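PDB 5HQA: alpha-glucosidase from Pseudoalteromonas sp. K8, which hydrolyses alpha-glucosidic bonds as a glycoside hydrolase of family 97, binds calcium and is activated by chloride. Local coordinates for residues Glu235-Leu240 against Gly562-Phe567; Leu240-Ile245 against Ser557-Gly562. One frame throughout, in Å; residues are numbered along the deposited sequence.

Interaction 1. Residues Glu235-Leu240 against Gly562-Phe567. With MG (magnesium ion), chain F.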
# COMPACT_ATOMS: atom_id res chain seq x y z
N GLU A 235 17.30 -8.77 -10.70
CA GLU A 235 17.80 -10.14 -10.67
C GLU A 235 17.22 -10.93 -9.51
O GLU A 235 17.14 -12.16 -9.58
CB GLU A 235 19.31 -10.20 -10.54
CG GLU A 235 20.09 -9.23 -11.34
CD GLU A 235 21.56 -9.37 -11.03
OE1 GLU A 235 22.23 -10.10 -11.77
OE2 GLU A 235 22.01 -8.80 -10.01
N LYS A 236 16.86 -10.25 -8.42
CA LYS A 236 16.41 -10.88 -7.20
C LYS A 236 15.07 -10.29 -6.78
O LYS A 236 14.78 -9.12 -7.05
CB LYS A 236 17.40 -10.68 -6.05
CG LYS A 236 18.78 -11.22 -6.27
CD LYS A 236 19.70 -10.76 -5.14
CE LYS A 236 21.08 -11.37 -5.28
NZ LYS A 236 21.02 -12.86 -5.35
N ALA A 237 14.27 -11.10 -6.08
CA ALA A 237 13.00 -10.59 -5.57
C ALA A 237 13.19 -9.33 -4.73
O ALA A 237 12.44 -8.36 -4.88
CB ALA A 237 12.30 -11.69 -4.77
N VAL A 238 14.21 -9.31 -3.86
CA VAL A 238 14.39 -8.13 -3.01
C VAL A 238 14.79 -6.90 -3.81
O VAL A 238 14.67 -5.77 -3.30
CB VAL A 238 15.40 -8.36 -1.87
CG1 VAL A 238 14.88 -9.40 -0.89
CG2 VAL A 238 16.77 -8.75 -2.42
N ASP A 239 15.28 -7.06 -5.05
CA ASP A 239 15.58 -5.88 -5.85
C ASP A 239 14.31 -5.12 -6.20
O ASP A 239 14.35 -3.90 -6.40
CB ASP A 239 16.34 -6.25 -7.12
CG ASP A 239 17.72 -6.81 -6.84
OD1 ASP A 239 18.29 -6.50 -5.76
OD2 ASP A 239 18.24 -7.55 -7.70
N LEU A 240 13.17 -5.81 -6.29
CA LEU A 240 11.90 -5.12 -6.45
C LEU A 240 11.58 -4.30 -5.20
O LEU A 240 11.13 -3.16 -5.30
CB LEU A 240 10.77 -6.12 -6.70
CG LEU A 240 10.89 -7.09 -7.87
CD1 LEU A 240 9.64 -7.98 -7.93
CD2 LEU A 240 11.07 -6.33 -9.15
N GLY A 562 14.94 -12.88 0.58
CA GLY A 562 13.54 -13.25 0.47
C GLY A 562 13.25 -13.92 -0.85
O GLY A 562 14.07 -13.95 -1.77
N ALA A 563 12.04 -14.47 -0.92
CA ALA A 563 11.53 -15.10 -2.13
C ALA A 563 10.02 -14.99 -2.09
O ALA A 563 9.41 -15.19 -1.03
CB ALA A 563 11.96 -16.58 -2.23
N VAL A 564 9.41 -14.64 -3.23
CA VAL A 564 7.99 -14.33 -3.23
C VAL A 564 7.19 -15.53 -2.74
O VAL A 564 7.36 -16.65 -3.25
CB VAL A 564 7.52 -13.90 -4.62
CG1 VAL A 564 6.04 -13.47 -4.55
CG2 VAL A 564 8.41 -12.79 -5.17
N GLY A 565 6.32 -15.31 -1.77
CA GLY A 565 5.48 -16.38 -1.27
C GLY A 565 6.19 -17.38 -0.39
O GLY A 565 5.59 -18.41 -0.04
N ASP A 566 7.45 -17.13 -0.03
CA ASP A 566 8.21 -18.01 0.85
C ASP A 566 8.73 -17.29 2.09
O ASP A 566 8.46 -17.75 3.20
CB ASP A 566 9.38 -18.64 0.08
CG ASP A 566 8.93 -19.67 -0.93
OD1 ASP A 566 7.74 -20.09 -0.89
OD2 ASP A 566 9.76 -20.07 -1.78
N PHE A 567 9.46 -16.19 1.94
CA PHE A 567 9.98 -15.51 3.13
C PHE A 567 10.49 -14.13 2.75
O PHE A 567 10.71 -13.83 1.57
CB PHE A 567 11.10 -16.30 3.81
CG PHE A 567 12.42 -16.28 3.08
CD1 PHE A 567 12.63 -17.08 1.96
CD2 PHE A 567 13.47 -15.47 3.53
CE1 PHE A 567 13.86 -17.08 1.28
CE2 PHE A 567 14.69 -15.46 2.86
CZ PHE A 567 14.89 -16.26 1.74
MG MG F . 5.80 -20.42 -0.21
O HOH W 1 15.55 -11.99 -3.12
O HOH W 2 3.85 -20.76 0.22
O HOH W 3 6.04 -22.49 -0.35
O HOH W 4 5.25 -20.33 -2.21

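Interaction 2. Residues Leu240-Ile245 against Ser557-Gly562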
# COMPACT_ATOMS: atom_id res chain seq x y z
N LEU A 240 13.17 -5.81 -6.29
CA LEU A 240 11.90 -5.12 -6.45
C LEU A 240 11.58 -4.30 -5.20
O LEU A 240 11.13 -3.16 -5.30
CB LEU A 240 10.77 -6.12 -6.70
CG LEU A 240 10.89 -7.09 -7.87
CD1 LEU A 240 9.64 -7.98 -7.93
CD2 LEU A 240 11.07 -6.33 -9.15
N VAL A 241 11.80 -4.89 -4.03
CA VAL A 241 11.43 -4.25 -2.78
C VAL A 241 12.26 -2.98 -2.56
O VAL A 241 11.73 -1.93 -2.18
CB VAL A 241 11.59 -5.25 -1.62
CG1 VAL A 241 11.41 -4.55 -0.30
CG2 VAL A 241 10.59 -6.40 -1.77
N ASN A 242 13.57 -3.05 -2.80
CA ASN A 242 14.48 -1.97 -2.44
C ASN A 242 14.49 -0.80 -3.43
O ASN A 242 15.37 0.05 -3.34
CB ASN A 242 15.90 -2.54 -2.27
CG ASN A 242 16.00 -3.43 -1.06
OD1 ASN A 242 15.36 -3.16 -0.04
ND2 ASN A 242 16.77 -4.51 -1.17
N SER A 243 13.54 -0.72 -4.34
CA SER A 243 13.49 0.37 -5.30
C SER A 243 12.63 1.52 -4.79
O SER A 243 11.63 1.31 -4.10
CB SER A 243 12.95 -0.14 -6.64
OG SER A 243 12.76 0.93 -7.54
N ASP A 244 13.03 2.75 -5.13
CA ASP A 244 12.24 3.96 -4.86
C ASP A 244 11.52 4.48 -6.10
O ASP A 244 11.12 5.65 -6.13
CB ASP A 244 13.15 5.06 -4.31
CG ASP A 244 13.69 4.74 -2.93
OD1 ASP A 244 12.89 4.48 -2.00
OD2 ASP A 244 14.93 4.75 -2.77
N ILE A 245 11.34 3.65 -7.12
CA ILE A 245 10.87 4.17 -8.41
C ILE A 245 9.48 4.78 -8.27
O ILE A 245 9.19 5.82 -8.87
CB ILE A 245 10.94 3.07 -9.48
CG1 ILE A 245 10.65 3.65 -10.86
CG2 ILE A 245 9.97 1.92 -9.16
CD1 ILE A 245 10.90 2.66 -11.97
N SER A 557 15.99 1.55 5.04
CA SER A 557 15.37 0.23 5.02
C SER A 557 16.10 -0.62 3.98
O SER A 557 16.52 -0.10 2.94
CB SER A 557 13.88 0.28 4.67
OG SER A 557 13.12 0.93 5.67
N ILE A 558 16.26 -1.92 4.26
CA ILE A 558 16.90 -2.85 3.34
C ILE A 558 16.21 -4.20 3.46
O ILE A 558 16.25 -4.83 4.53
CB ILE A 558 18.40 -3.06 3.62
CG1 ILE A 558 19.11 -1.73 3.89
CG2 ILE A 558 19.05 -3.81 2.45
CD1 ILE A 558 20.44 -1.89 4.59
N ALA A 559 15.60 -4.67 2.37
CA ALA A 559 15.19 -6.07 2.30
C ALA A 559 16.45 -6.90 2.05
O ALA A 559 17.05 -6.80 0.98
CB ALA A 559 14.14 -6.28 1.22
N LEU A 560 16.86 -7.68 3.05
CA LEU A 560 18.13 -8.39 2.99
C LEU A 560 18.06 -9.66 2.16
O LEU A 560 19.04 -10.03 1.52
CB LEU A 560 18.60 -8.75 4.40
CG LEU A 560 18.88 -7.58 5.34
CD1 LEU A 560 19.19 -8.10 6.73
CD2 LEU A 560 20.03 -6.77 4.80
N ASP A 561 16.92 -10.34 2.18
CA ASP A 561 16.79 -11.63 1.52
C ASP A 561 15.30 -11.94 1.45
O ASP A 561 14.49 -11.34 2.16
CB ASP A 561 17.55 -12.71 2.29
CG ASP A 561 17.72 -13.99 1.49
OD1 ASP A 561 18.18 -14.98 2.10
OD2 ASP A 561 17.39 -14.01 0.28
N GLY A 562 14.94 -12.88 0.58
CA GLY A 562 13.54 -13.25 0.47
C GLY A 562 13.25 -13.92 -0.85
O GLY A 562 14.07 -13.95 -1.77

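Interaction 1. Residues Glu235-Leu240 against Gly562-Phe567
The carbonyl O of Ala563, a residue whose CA lies against Ala237 CB, takes two backbone N-H groups, from Asp566 N (2.9 Å) and Phe567 N. This is a classic beta bulge. It sits at the tight hairpin turn between strands 554-563 and 567-574 of the C-terminal beta-sheet. The helix 237-241 of the N-terminal part meets the strand just before the turn. Ala237 CB points at the turn and touches Val564 CG2 at 4.1 Å. Val564 holds CG1 anti to its backbone N (chi1 -176°), which turns CG2 to the Ala237 methyl. Phe480 and His181 also pack on Ala237 and Val564. Beside them Val238 rests CG1 against Gly562 N at 3.8 Å. The polar link is indirect: one water accepts from Val238 N (3.1 Å) and donates to Gly562 O (2.8 Å). Phe567 lays one ring face over Gly562 CA, near the ring's rim. On the far side of the turn from the helix, magnesium is bound by Gly565 O at 2.0 Å and Asp566 OD1 at 2.1 Å. Three waters and Asp592 OD2 complete the six ligands.

Interaction 2. Residues Leu240-Ile245 against Ser557-Gly562
Asn242 and Ala559 join through a pair of hydrogen bonds. Asn242 is the first residue to leave helical geometry after helix 237-241. Ala559 lies in strand 554-563, an outermost strand of the antiparallel C-terminal sheet. Ala559 N donates to Asn242 OD1 at 2.9 Å, with a nearly straight N-H...O angle of 168°. The N-H lies in the carbonyl plane and uses a lone pair of OD1. In return Asn242 ND2 donates to Ala559 O at 3.2 Å, again close to linear. Ala559 O lies almost in the plane of the Asn242 amide (5° out of it). The torsion chi1 of -68° sets CG anti to the carbonyl carbon of Asn242 and brings the amide to the strand edge.

The tight part lies next to this pair. Val241 CG1 and the methyl CB of the buried Ala559 meet at 3.6 Å. Phe570, on the neighbouring strand 567-574, packs on both residues, and Phe480 touches Val241. The side of the partly exposed Ile558 is looser. Its CB points away from 240-245, and its CG2 stays 4.3 Å from Asn242 ND2.

Ile558 and Leu560 pair by backbone with strand 567-574, while Ala559 turns its N-H and C=O to Asn242. The side-chain amide thus acts like a short piece of an adjoining strand. With both its donor and its acceptor engaged on one residue, the amide is held against rotation, and a neutral group satisfies the edge polar atoms of Ala559.

Overall arrangement
Following the chain from the N terminus, strand 224-234 of the N-terminal domain leads into helix 237-241. The chain then builds the parallel-stranded catalytic barrel and returns in strand 554-563. Interaction 1 closes the larger loop, from 235-240 to 562-567. Interaction 2 closes a slightly smaller one within it, from 240-245 to 557-562, so the two nest without crossing. They share Leu240 and Gly562, and their centres are about 9 Å apart. Val238 packs on Asp561 and Ala559, joining the two contacts. Together they fasten one short helix of the N-terminal domain along the edge strand and hairpin turn of the C-terminal sheet.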